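Local coordinates for SusD superfamily protein (Bacteroides fragilis, PDB 3L22), which probably binds glycans at the outer membrane, as SusD-family proteins do, and binds zinc ions, at residues A[72-77]-A[424-429]; A[288-293]-A[365-370]; A[296-301]-A[357-362]. All coordinates share one frame; numbering follows the deposited sequence. Where two conformers were deposited one is given.

Contact 1 of 3, residues A[72-77]-A[424-429]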
loop_
_atom_site.group_PDB
_atom_site.type_symbol
_atom_site.label_atom_id
_atom_site.label_comp_id
_atom_site.label_asym_id
_atom_site.label_seq_id
_atom_site.Cartn_x
_atom_site.Cartn_y
_atom_site.Cartn_z
HETATM N N MSE A 72 4.792 -4.565 17.331
HETATM C CA MSE A 72 3.695 -5.538 17.213
HETATM C C MSE A 72 2.914 -5.574 18.527
HETATM O O MSE A 72 2.615 -6.633 19.070
HETATM C CB MSE A 72 4.196 -6.938 16.822
HETATM C CG MSE A 72 5.088 -6.959 15.627
HETATM SE SE MSE A 72 4.259 -6.308 13.987
HETATM C CE MSE A 72 3.053 -7.794 13.642
ATOM N N ASN A 73 2.560 -4.382 19.003
ATOM C CA ASN A 73 1.965 -4.234 20.307
ATOM C C ASN A 73 0.770 -3.282 20.286
ATOM O O ASN A 73 0.473 -2.678 21.288
ATOM C CB ASN A 73 3.023 -3.740 21.297
ATOM C CG ASN A 73 2.603 -3.917 22.747
ATOM O OD1 ASN A 73 2.074 -4.956 23.117
ATOM N ND2 ASN A 73 2.832 -2.897 23.570
ATOM N N VAL A 74 0.073 -3.179 19.162
ATOM C CA VAL A 74 -1.005 -2.201 19.027
ATOM C C VAL A 74 -2.265 -2.725 19.709
ATOM O O VAL A 74 -2.665 -3.894 19.489
ATOM C CB VAL A 74 -1.305 -1.842 17.555
ATOM C CG1 VAL A 74 -2.610 -1.070 17.470
ATOM C CG2 VAL A 74 -0.132 -1.033 16.975
ATOM N N GLY A 75 -2.845 -1.870 20.564
ATOM C CA GLY A 75 -4.053 -2.167 21.333
ATOM C C GLY A 75 -5.247 -1.342 20.873
ATOM O O GLY A 75 -5.175 -0.619 19.876
ATOM N N ILE A 76 -6.340 -1.454 21.608
ATOM C CA ILE A 76 -7.597 -0.805 21.207
ATOM C C ILE A 76 -7.589 0.721 21.307
ATOM O O ILE A 76 -8.474 1.355 20.730
ATOM C CB ILE A 76 -8.829 -1.385 21.945
ATOM C CG1 ILE A 76 -8.786 -1.115 23.482
ATOM C CG2 ILE A 76 -8.959 -2.918 21.649
ATOM C CD1 ILE A 76 -10.053 -1.651 24.264
ATOM N N THR A 77 -6.619 1.319 22.012
ATOM C CA THR A 77 -6.608 2.773 22.165
ATOM C C THR A 77 -5.441 3.450 21.475
ATOM O O THR A 77 -5.359 4.643 21.545
ATOM C CB THR A 77 -6.613 3.234 23.625
ATOM O OG1 THR A 77 -5.367 2.880 24.251
ATOM C CG2 THR A 77 -7.765 2.598 24.380
ATOM N N TYR A 424 -0.568 -10.616 16.013
ATOM C CA TYR A 424 -0.364 -10.686 14.575
ATOM C C TYR A 424 -1.206 -9.621 13.855
ATOM O O TYR A 424 -0.784 -9.067 12.818
ATOM C CB TYR A 424 -0.741 -12.062 14.040
ATOM C CG TYR A 424 -0.192 -12.403 12.657
ATOM C CD1 TYR A 424 1.151 -12.656 12.474
ATOM C CD2 TYR A 424 -1.019 -12.552 11.564
ATOM C CE1 TYR A 424 1.653 -13.017 11.262
ATOM C CE2 TYR A 424 -0.499 -12.932 10.308
ATOM C CZ TYR A 424 0.838 -13.133 10.169
ATOM O OH TYR A 424 1.368 -13.518 8.962
ATOM N N THR A 425 -2.396 -9.369 14.397
ATOM C CA THR A 425 -3.327 -8.424 13.838
ATOM C C THR A 425 -3.562 -7.285 14.836
ATOM O O THR A 425 -3.198 -7.375 16.004
ATOM C CB THR A 425 -4.663 -9.090 13.553
ATOM O OG1 THR A 425 -5.229 -9.526 14.795
ATOM C CG2 THR A 425 -4.509 -10.275 12.567
ATOM N N TRP A 426 -4.157 -6.214 14.330
ATOM C CA TRP A 426 -4.631 -5.128 15.142
ATOM C C TRP A 426 -6.038 -5.492 15.647
ATOM O O TRP A 426 -6.815 -6.098 14.908
ATOM C CB TRP A 426 -4.714 -3.869 14.282
ATOM C CG TRP A 426 -3.428 -3.147 14.063
ATOM C CD1 TRP A 426 -2.156 -3.579 14.347
ATOM C CD2 TRP A 426 -3.295 -1.832 13.543
ATOM N NE1 TRP A 426 -1.245 -2.599 14.026
ATOM C CE2 TRP A 426 -1.923 -1.511 13.545
ATOM C CE3 TRP A 426 -4.210 -0.870 13.107
ATOM C CZ2 TRP A 426 -1.441 -0.282 13.082
ATOM C CZ3 TRP A 426 -3.713 0.378 12.644
ATOM C CH2 TRP A 426 -2.362 0.647 12.646
ATOM N N PRO A 427 -6.365 -5.143 16.883
ATOM C CA PRO A 427 -7.720 -5.387 17.348
ATOM C C PRO A 427 -8.644 -4.257 16.887
ATOM O O PRO A 427 -8.185 -3.139 16.632
ATOM C CB PRO A 427 -7.562 -5.369 18.867
ATOM C CG PRO A 427 -6.450 -4.330 19.087
ATOM C CD PRO A 427 -5.512 -4.548 17.935
ATOM N N ILE A 428 -9.940 -4.549 16.788
ATOM C CA ILE A 428 -10.928 -3.546 16.473
ATOM C C ILE A 428 -10.830 -2.435 17.531
ATOM O O ILE A 428 -10.849 -2.739 18.709
ATOM C CB ILE A 428 -12.370 -4.111 16.453
ATOM C CG1 ILE A 428 -12.528 -5.220 15.390
ATOM C CG2 ILE A 428 -13.363 -2.954 16.222
ATOM C CD1 ILE A 428 -12.148 -4.827 13.955
ATOM N N PRO A 429 -10.684 -1.150 17.106
ATOM C CA PRO A 429 -10.367 -0.107 18.091
ATOM C C PRO A 429 -11.522 0.313 18.954
ATOM O O PRO A 429 -12.671 0.170 18.558
ATOM C CB PRO A 429 -9.928 1.093 17.230
ATOM C CG PRO A 429 -10.628 0.854 15.934
ATOM C CD PRO A 429 -10.536 -0.641 15.739
HETATM O O HOH W 1 -1.670 -5.425 17.545
#
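With chi1 at 168°, Val74 swings CG1 opposite its backbone N, and Trp426 sends its indole back beside its own N (chi1 -80°). Together these torsions lay the valine over one face of the indole. Val74 CG1 stands 3.9 Å from the centroid of the five-membered ring of Trp426, almost exactly on the ring normal. This is a CH-pi contact. The other branch comes down nearer the rim, with Val74 CG2 3.5 Å from Trp426 NE1. Helix 44-52 also touches the indole, through Val48 and Arg52.

Pro427 follows with its ring turned to the other loop. Pro427 CD lies 3.3 Å from Val74 O, and its CG packs on the backbone of Gly75 and Ile76. Ile76 crosses Pro427 at about a right angle, and Ile76 CG2 also sits 3.5 Å from Ile428 O. At the other end, selenomethionine Met72 bends its chain so that CE reaches 4.1 Å from Tyr424 O.

One polar link is a water that donates to Val74 O at 2.7 Å and to Thr425 O at 2.9 Å. Val74 O also accepts from Lys423. Asn81 of helix 79-103 bonds both Gly75 O and Pro427 O. Met72 ends its helix in a Schellman motif, and Pro429 is the N-cap residue of helix 430-435. The loops after helix 67-70 and before helix 430-435 lie side by side and tie the two ends of the SusD-family fold.

Contact 2 of 3, residues A[288-293]-A[365-370]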
loop_
_atom_site.group_PDB
_atom_site.type_symbol
_atom_site.label_atom_id
_atom_site.label_comp_id
_atom_site.label_asym_id
_atom_site.label_seq_id
_atom_site.Cartn_x
_atom_site.Cartn_y
_atom_site.Cartn_z
ATOM N N LYS A 288 21.724 -8.334 4.044
ATOM C CA LYS A 288 22.089 -9.481 3.249
ATOM C C LYS A 288 23.075 -9.076 2.136
ATOM O O LYS A 288 22.823 -8.091 1.448
ATOM C CB LYS A 288 20.851 -10.103 2.610
ATOM C CG LYS A 288 19.816 -10.609 3.635
ATOM C CD LYS A 288 18.631 -11.182 2.909
ATOM C CE LYS A 288 17.412 -11.406 3.809
ATOM N NZ LYS A 288 17.379 -12.771 4.264
ATOM N N PRO A 289 24.173 -9.844 1.934
ATOM C CA PRO A 289 25.151 -9.310 0.967
ATOM C C PRO A 289 24.686 -9.136 -0.501
ATOM O O PRO A 289 25.071 -8.121 -1.098
ATOM C CB PRO A 289 26.346 -10.256 1.122
ATOM C CG PRO A 289 26.327 -10.613 2.583
ATOM C CD PRO A 289 24.839 -10.727 2.926
ATOM N N ASP A 290 23.798 -9.973 -1.034
ATOM C CA ASP A 290 23.270 -9.743 -2.378
ATOM C C ASP A 290 22.290 -8.569 -2.520
ATOM O O ASP A 290 21.941 -8.180 -3.623
ATOM C CB ASP A 290 22.630 -11.006 -2.930
ATOM C CG ASP A 290 23.657 -12.138 -3.193
ATOM O OD1 ASP A 290 24.866 -12.002 -2.891
ATOM O OD2 ASP A 290 23.219 -13.165 -3.750
ATOM N N TYR A 291 21.849 -8.006 -1.405
ATOM C CA TYR A 291 20.901 -6.937 -1.401
ATOM C C TYR A 291 21.494 -5.734 -0.684
ATOM O O TYR A 291 20.777 -4.888 -0.212
ATOM C CB TYR A 291 19.574 -7.467 -0.795
ATOM C CG TYR A 291 19.087 -8.631 -1.633
ATOM C CD1 TYR A 291 18.333 -8.436 -2.764
ATOM C CD2 TYR A 291 19.483 -9.939 -1.322
ATOM C CE1 TYR A 291 17.977 -9.514 -3.581
ATOM C CE2 TYR A 291 19.123 -11.019 -2.106
ATOM C CZ TYR A 291 18.366 -10.795 -3.241
ATOM O OH TYR A 291 18.015 -11.869 -4.006
ATOM N N SER A 292 22.830 -5.673 -0.615
ATOM C CA SER A 292 23.522 -4.502 -0.135
ATOM C C SER A 292 24.796 -4.247 -0.912
ATOM O O SER A 292 25.725 -3.686 -0.394
ATOM C CB SER A 292 23.810 -4.641 1.358
ATOM O OG SER A 292 24.541 -5.804 1.619
ATOM N N LEU A 293 24.801 -4.571 -2.191
ATOM C CA LEU A 293 25.994 -4.418 -3.008
ATOM C C LEU A 293 26.331 -2.931 -3.184
ATOM O O LEU A 293 25.454 -2.104 -3.463
ATOM C CB LEU A 293 25.762 -5.071 -4.367
ATOM C CG LEU A 293 25.568 -6.581 -4.369
ATOM C CD1 LEU A 293 24.957 -7.016 -5.729
ATOM C CD2 LEU A 293 26.887 -7.301 -4.026
ATOM N N ASP A 365 27.142 -9.629 -11.022
ATOM C CA ASP A 365 26.178 -9.978 -9.951
ATOM C C ASP A 365 26.537 -11.355 -9.327
ATOM O O ASP A 365 26.685 -12.347 -10.041
ATOM C CB ASP A 365 24.790 -10.046 -10.580
ATOM C CG ASP A 365 23.653 -10.092 -9.570
ATOM O OD1 ASP A 365 23.864 -10.328 -8.361
ATOM O OD2 ASP A 365 22.498 -9.871 -10.014
ATOM N N PRO A 366 26.622 -11.430 -8.004
ATOM C CA PRO A 366 26.815 -12.726 -7.360
ATOM C C PRO A 366 25.622 -13.689 -7.422
ATOM O O PRO A 366 25.804 -14.863 -7.159
ATOM C CB PRO A 366 27.139 -12.364 -5.909
ATOM C CG PRO A 366 26.762 -11.031 -5.730
ATOM C CD PRO A 366 26.694 -10.328 -7.036
ATOM N N LEU A 367 24.436 -13.201 -7.754
ATOM C CA LEU A 367 23.245 -14.044 -7.909
ATOM C C LEU A 367 23.128 -14.465 -9.372
ATOM O O LEU A 367 23.072 -13.611 -10.256
ATOM C CB LEU A 367 22.003 -13.249 -7.493
ATOM C CG LEU A 367 20.634 -13.931 -7.508
ATOM C CD1 LEU A 367 20.594 -15.041 -6.453
ATOM C CD2 LEU A 367 19.541 -12.872 -7.277
ATOM N N ASN A 368 23.142 -15.762 -9.632
ATOM C CA ASN A 368 22.896 -16.254 -10.973
ATOM C C ASN A 368 21.407 -16.602 -11.152
ATOM O O ASN A 368 20.973 -17.727 -10.881
ATOM C CB ASN A 368 23.797 -17.443 -11.282
ATOM C CG ASN A 368 23.806 -17.784 -12.763
ATOM O OD1 ASN A 368 22.831 -17.485 -13.499
ATOM N ND2 ASN A 368 24.900 -18.405 -13.220
ATOM N N ILE A 369 20.637 -15.633 -11.623
ATOM C CA ILE A 369 19.178 -15.782 -11.740
ATOM C C ILE A 369 18.782 -16.942 -12.634
ATOM O O ILE A 369 17.867 -17.710 -12.307
ATOM C CB ILE A 369 18.490 -14.483 -12.222
ATOM C CG1 ILE A 369 18.576 -13.424 -11.103
ATOM C CG2 ILE A 369 16.995 -14.779 -12.582
ATOM C CD1 ILE A 369 18.004 -12.073 -11.452
ATOM N N ASP A 370 19.511 -17.116 -13.729
ATOM C CA ASP A 370 19.255 -18.222 -14.629
ATOM C C ASP A 370 19.339 -19.594 -13.995
ATOM O O ASP A 370 18.694 -20.494 -14.493
ATOM C CB ASP A 370 20.163 -18.143 -15.877
ATOM C CG ASP A 370 19.815 -16.931 -16.766
ATOM O OD1 ASP A 370 18.620 -16.556 -16.875
ATOM O OD2 ASP A 370 20.741 -16.305 -17.315
HETATM O O HOH W 2 24.428 -15.218 -4.522
#
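Asp365, which touches Leu293, opens an Asx turn on the loop that joins helices 345-359 and 374-388. Asp365 OD1 accepts from Leu367 N at 3.0 Å with a nearly straight N-H...O angle of 170°. The donor stands well above the carboxylate plane. The other oxygen, OD2, forms a salt bridge with Arg356 of helix 345-359. Leu293 CD1 comes within 4.4 Å of Asp365 OD1, at the margin of contact.

Pro366 is next, and its ring meets two side chains of the 288-293 loop. Leu293 meets it tip to tip, with CD1 4.0 Å from Pro366 CD. Asp290 runs alongside the ring, pointing the other way, and places OD1 3.5 Å from Pro366 CG. The proline is on the surface, so this is a shallow apolar patch beside a carboxylate.

Leu367 then faces the 288-293 loop. Its CG is anti to the backbone N (chi1 -177°), and the chain crosses Asp290 at about a right angle. CD2 reaches the hydroxyl end of Tyr291. Arg356 touches both loops, at Tyr291, Leu293 and Leu367, and it donates to Asp290 O.

Asp290 is a known zinc-binding residue of this protein, and a zinc ion lies about 3 Å from its side chain. Pro366 and Leu367 thus pack against the carboxylate oxygens themselves. A water joins the two loops at this point: it donates to Asp290 OD2 at a short 2.5 Å and, weakly, to Pro366 O at 3.0 Å.

Contact 3 of 3, residues A[296-301]-A[357-362]. With EDO (1,2-ethanediol), chain Y.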
loop_
_atom_site.group_PDB
_atom_site.type_symbol
_atom_site.label_atom_id
_atom_site.label_comp_id
_atom_site.label_asym_id
_atom_site.label_seq_id
_atom_site.Cartn_x
_atom_site.Cartn_y
_atom_site.Cartn_z
ATOM N N ASP A 296 25.034 -1.350 -6.295
ATOM C CA ASP A 296 23.587 -1.379 -6.552
ATOM C C ASP A 296 23.092 0.067 -6.510
ATOM O O ASP A 296 23.348 0.770 -5.548
ATOM C CB ASP A 296 22.912 -2.246 -5.470
ATOM C CG ASP A 296 21.400 -2.485 -5.669
ATOM O OD1 ASP A 296 20.637 -1.562 -6.034
ATOM O OD2 ASP A 296 20.944 -3.617 -5.317
ATOM N N LYS A 297 22.354 0.498 -7.524
ATOM C CA LYS A 297 21.814 1.887 -7.573
ATOM C C LYS A 297 20.989 2.292 -6.367
ATOM O O LYS A 297 21.037 3.440 -5.961
ATOM C CB LYS A 297 20.985 2.101 -8.845
ATOM C CG LYS A 297 21.814 2.071 -10.135
ATOM C CD LYS A 297 20.934 2.429 -11.357
ATOM C CE LYS A 297 21.601 2.118 -12.692
ATOM N NZ LYS A 297 20.561 2.037 -13.802
ATOM N N ARG A 298 20.233 1.342 -5.804
ATOM C CA ARG A 298 19.383 1.570 -4.673
ATOM C C ARG A 298 20.187 1.760 -3.377
ATOM O O ARG A 298 19.808 2.559 -2.522
ATOM C CB ARG A 298 18.407 0.423 -4.545
ATOM C CG ARG A 298 17.500 0.279 -5.777
ATOM C CD ARG A 298 16.826 -1.060 -5.875
ATOM N NE ARG A 298 17.800 -2.138 -6.059
ATOM C CZ ARG A 298 17.477 -3.381 -6.401
ATOM N NH1 ARG A 298 16.207 -3.737 -6.597
ATOM N NH2 ARG A 298 18.436 -4.299 -6.516
ATOM N N ILE A 299 21.306 1.048 -3.268
ATOM C CA ILE A 299 22.231 1.176 -2.153
ATOM C C ILE A 299 22.940 2.544 -2.249
ATOM O O ILE A 299 22.917 3.310 -1.286
ATOM C CB ILE A 299 23.222 -0.027 -2.100
ATOM C CG1 ILE A 299 22.444 -1.352 -1.889
ATOM C CG2 ILE A 299 24.343 0.180 -1.042
ATOM C CD1 ILE A 299 21.494 -1.408 -0.726
ATOM N N ILE A 300 23.465 2.869 -3.434
ATOM C CA ILE A 300 24.117 4.156 -3.681
ATOM C C ILE A 300 23.138 5.283 -3.363
ATOM O O ILE A 300 23.495 6.185 -2.670
ATOM C CB ILE A 300 24.593 4.312 -5.134
ATOM C CG1 ILE A 300 25.690 3.281 -5.463
ATOM C CG2 ILE A 300 25.134 5.772 -5.400
ATOM C CD1 ILE A 300 26.065 3.192 -6.936
ATOM N N ALA A 301 21.886 5.187 -3.822
ATOM C CA ALA A 301 20.943 6.314 -3.663
ATOM C C ALA A 301 20.380 6.390 -2.254
ATOM O O ALA A 301 20.235 7.479 -1.714
ATOM C CB ALA A 301 19.773 6.222 -4.695
ATOM N N GLY A 357 18.187 -6.091 -12.814
ATOM C CA GLY A 357 19.097 -5.519 -13.816
ATOM C C GLY A 357 19.025 -4.016 -13.980
ATOM O O GLY A 357 19.986 -3.391 -14.417
ATOM N N ARG A 358 17.886 -3.418 -13.647
ATOM C CA ARG A 358 17.799 -1.965 -13.637
ATOM C C ARG A 358 18.776 -1.339 -12.624
ATOM O O ARG A 358 19.355 -0.269 -12.905
ATOM C CB ARG A 358 16.363 -1.495 -13.492
ATOM C CG ARG A 358 16.172 0.033 -13.619
ATOM C CD ARG A 358 16.120 0.745 -12.302
ATOM N NE ARG A 358 14.993 0.385 -11.448
ATOM C CZ ARG A 358 13.805 0.994 -11.415
ATOM N NH1 ARG A 358 13.516 1.999 -12.242
ATOM N NH2 ARG A 358 12.878 0.588 -10.544
ATOM N N SER A 359 18.992 -2.023 -11.489
ATOM C CA SER A 359 19.817 -1.489 -10.411
ATOM C C SER A 359 21.194 -2.155 -10.214
ATOM O O SER A 359 22.086 -1.543 -9.617
ATOM C CB SER A 359 19.022 -1.557 -9.104
ATOM O OG SER A 359 17.890 -0.694 -9.144
ATOM N N VAL A 360 21.333 -3.408 -10.660
ATOM C CA VAL A 360 22.523 -4.246 -10.389
ATOM C C VAL A 360 23.065 -4.744 -11.715
ATOM O O VAL A 360 22.363 -5.396 -12.433
ATOM C CB VAL A 360 22.176 -5.491 -9.497
ATOM C CG1 VAL A 360 23.395 -6.427 -9.301
ATOM C CG2 VAL A 360 21.625 -5.044 -8.090
ATOM N N ASP A 361 24.306 -4.445 -12.039
ATOM C CA ASP A 361 24.939 -4.970 -13.269
ATOM C C ASP A 361 25.074 -6.503 -13.284
ATOM O O ASP A 361 25.721 -7.090 -12.411
ATOM C CB ASP A 361 26.330 -4.369 -13.388
ATOM C CG ASP A 361 27.086 -4.851 -14.626
ATOM O OD1 ASP A 361 26.495 -4.984 -15.721
ATOM O OD2 ASP A 361 28.299 -5.089 -14.487
ATOM N N ALA A 362 24.488 -7.123 -14.303
ATOM C CA ALA A 362 24.357 -8.570 -14.397
ATOM C C ALA A 362 25.686 -9.254 -14.529
ATOM O O ALA A 362 25.897 -10.301 -13.925
ATOM C CB ALA A 362 23.468 -8.964 -15.574
HETATM C C1 EDO Y . 17.664 9.740 -3.446
HETATM O O1 EDO Y . 19.090 9.969 -3.258
HETATM C C2 EDO Y . 16.755 10.974 -3.599
HETATM O O2 EDO Y . 15.577 10.873 -2.763
#
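Ser359 O meets the first turn of helix 297-302 and takes a 2.9 Å hydrogen bond from Lys297 N. The bond is nearly straight, at 168°. Ser359 O also lies 3.4 Å from Asp296 CA in a CA-H...O contact.

The tight part is built round Asp296, the N-cap residue. With CG anti to its backbone N (chi1 -175°), its carboxylate turns back over the helix start. OD1 accepts from Arg298 N, the capping bond, and also from Arg298 NE through its syn lone pair. Asp296 OD2 receives Arg298 NH2 at 2.9 Å. Arg298 thus grips the carboxylate side-on with two nitrogens, which fixes the rotation of both groups. Ser359 CB covers one face of the guanidinium, 3.3 Å from Arg298 NE. Val360 CG2 comes obliquely to the guanidinium and packs 3.2 Å from Asp296 OD2. Leu387 of helix 374-388 touches both Asp296 and Arg298.

The more open side belongs to Lys297, which is partly exposed yet still anchored. Its extended chain runs alongside Ser359, and Lys297 NZ reaches Arg358 O at 2.8 Å, almost in line with the C=O bond. NZ also forms a salt bridge with Glu234. At the far end of 296-301, Ala301 O holds a 1,2-ethanediol, probably from the crystallisation liquor.

Arg298 NH1 continues to Glu384 and Glu388. The acidic partners probably offset the nearby positive charges. The chemistry implies two kinds of link: Lys297 binds backbone carbonyls at the end of helix 345-359, and Glu388 joins Arg298 to Arg358 by salt bridges.

From the N terminus, the chain leaves helix 67-70 through 72-77, and contact 1 closes only at 424-429, near the C terminus. That long loop encloses the other two contacts, and none of the three cross. Contact 2 opens at 288-293 and closes at 365-370. Contact 3, between 296-301 and 357-362, lies within it. Contacts 2 and 3 are neighbours, with centres about 10 Å apart. They touch where Leu293 O packs on Ile299 CB. Both tie the region before and at helix 297-302 to the end of helix 345-359 and its following loop. Contact 1 lies apart, its centre about 37 Å from each, and joins the N-terminal and C-terminal parts of the fold.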